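Local coordinates for protein (7,8-dihydro-6-hydroxymethylpterin-pyrophosphokinase) (Haemophilus influenzae, PDB 1CBK) that probably catalyses the transfer of pyrophosphate from ATP to 6-hydroxymethyl-7,8-dihydropterin, a step in folate biosynthesis, at residues Leu46-Gln49 / Asp50-Asp53. Sequence-based numbering, arbitrary orientation.
Sequences LGPQ and DQPD. With ROI (7,8-dihydro-7,7-dimethyl-6-hydroxypterin), chain D.
With CG of Q51 set between its own backbone N and carbonyl carbon (chi1 66°) and the chain extended beyond it, the side-chain amide reaches back across the turn to P48. NE2 of Q51 gives a hydrogen bond of 2.9 Å to O of P48, on a lone pair in the carbonyl plane. The bond is fairly straight, 161° at the hydrogen, and the acceptor also lies close to the amide plane of Q51. A second bond from NE2 to the carbonyl O of W89, and one between OE1 and the hydroxyl of Y54, help fix the rotation of this buried amide. The return of the chain is tightened at D50, the centre of an inverse gamma turn, where N of Q51 makes a weak 3.0 Å bond to O of Q49. D50 turns OD1 back to within 3.4 Å of CB of P48, and the same oxygen forms a salt bridge with R87. Bent at chi2, the Q49 chain folds so that NE2 meets O of G47 at 2.9 Å from above the carbonyl plane; NE2 also bonds O of P45. At the backbone angles of G47 a CB would press on O of L46 and CD of P48, which calls for glycine. Early in the loop, N of L46 donates to N1 of the pterin analogue at 3.0 Å. O of L46 accepts from its N8 at 2.9 Å. These two backbone atoms form part of the pterin pocket of HPPK, with the inverse gamma turn further along the same loop between strands 32-43 and 54-63.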
loop_
_atom_site.group_PDB
_atom_site.type_symbol
_atom_site.label_atom_id
_atom_site.label_comp_id
_atom_site.label_asym_id
_atom_site.label_seq_id
_atom_site.Cartn_x
_atom_site.Cartn_y
_atom_site.Cartn_z
ATOM N N LEU A 46 8.067 2.968 7.236
ATOM C CA LEU A 46 7.700 2.807 5.839
ATOM C C LEU A 46 7.509 4.285 5.438
ATOM O O LEU A 46 6.571 4.945 5.893
ATOM C CB LEU A 46 6.370 2.033 5.676
ATOM C CG LEU A 46 5.796 2.058 4.243
ATOM C CD1 LEU A 46 6.810 1.411 3.243
ATOM C CD2 LEU A 46 4.443 1.345 4.213
ATOM N N GLY A 47 8.428 4.818 4.639
ATOM C CA GLY A 47 8.341 6.213 4.236
ATOM C C GLY A 47 9.709 6.843 4.415
ATOM O O GLY A 47 10.722 6.132 4.327
ATOM N N PRO A 48 9.788 8.180 4.579
ATOM C CA PRO A 48 11.070 8.872 4.773
ATOM C C PRO A 48 11.792 8.137 5.919
ATOM O O PRO A 48 11.148 7.716 6.891
ATOM C CB PRO A 48 10.647 10.265 5.236
ATOM C CG PRO A 48 9.311 10.462 4.610
ATOM C CD PRO A 48 8.649 9.119 4.569
ATOM N N GLN A 49 13.105 7.956 5.802
ATOM C CA GLN A 49 13.846 7.230 6.835
ATOM C C GLN A 49 14.337 8.061 8.000
ATOM O O GLN A 49 14.780 7.513 9.006
ATOM C CB GLN A 49 14.983 6.421 6.217
ATOM C CG GLN A 49 14.485 5.274 5.348
ATOM C CD GLN A 49 13.637 4.301 6.129
ATOM O OE1 GLN A 49 14.134 3.584 6.993
ATOM N NE2 GLN A 49 12.341 4.290 5.856
ATOM N N ASP A 50 14.235 9.381 7.863
ATOM C CA ASP A 50 14.657 10.299 8.919
ATOM C C ASP A 50 13.552 10.547 9.966
ATOM O O ASP A 50 13.224 11.697 10.297
ATOM C CB ASP A 50 15.158 11.631 8.312
ATOM C CG ASP A 50 14.130 12.323 7.439
ATOM O OD1 ASP A 50 13.085 11.718 7.112
ATOM O OD2 ASP A 50 14.373 13.496 7.067
ATOM N N GLN A 51 12.947 9.461 10.451
ATOM C CA GLN A 51 11.892 9.557 11.471
ATOM C C GLN A 51 12.116 8.389 12.414
ATOM O O GLN A 51 12.827 7.435 12.057
ATOM C CB GLN A 51 10.489 9.511 10.849
ATOM C CG GLN A 51 10.118 8.209 10.183
ATOM C CD GLN A 51 8.722 8.271 9.577
ATOM O OE1 GLN A 51 7.758 8.639 10.252
ATOM N NE2 GLN A 51 8.622 7.960 8.289
ATOM N N PRO A 52 11.577 8.464 13.644
ATOM C CA PRO A 52 11.817 7.332 14.538
ATOM C C PRO A 52 11.119 6.042 14.089
ATOM O O PRO A 52 10.140 6.077 13.326
ATOM C CB PRO A 52 11.254 7.826 15.879
ATOM C CG PRO A 52 11.287 9.348 15.754
ATOM C CD PRO A 52 10.864 9.560 14.342
ATOM N N ASP A 53 11.627 4.914 14.566
ATOM C CA ASP A 53 11.024 3.622 14.286
ATOM C C ASP A 53 9.640 3.640 14.931
ATOM O O ASP A 53 9.435 4.277 15.976
ATOM C CB ASP A 53 11.836 2.509 14.934
ATOM C CG ASP A 53 13.091 2.150 14.154
ATOM O OD1 ASP A 53 13.302 2.677 13.039
ATOM O OD2 ASP A 53 13.859 1.314 14.674
HETATM N N1 ROI D . 5.820 2.748 9.254
HETATM C C2 ROI D . 5.756 1.788 10.240
HETATM N N2 ROI D . 6.849 1.000 10.424
HETATM N N3 ROI D . 4.665 1.602 11.021
HETATM C C4 ROI D . 3.546 2.345 10.872
HETATM O O4 ROI D . 2.555 2.212 11.609
HETATM C C4A ROI D . 3.517 3.331 9.832
HETATM N N5 ROI D . 2.452 4.053 9.640
HETATM C C6 ROI D . 2.350 5.024 8.665
HETATM C C7 ROI D . 3.492 5.156 7.622
HETATM C C16 ROI D . 3.113 4.417 6.281
HETATM C C15 ROI D . 3.849 6.630 7.385
HETATM N N8 ROI D . 4.744 4.460 8.052
HETATM C C8A ROI D . 4.747 3.488 9.037
HETATM O O9 ROI D . 1.292 5.729 8.702
#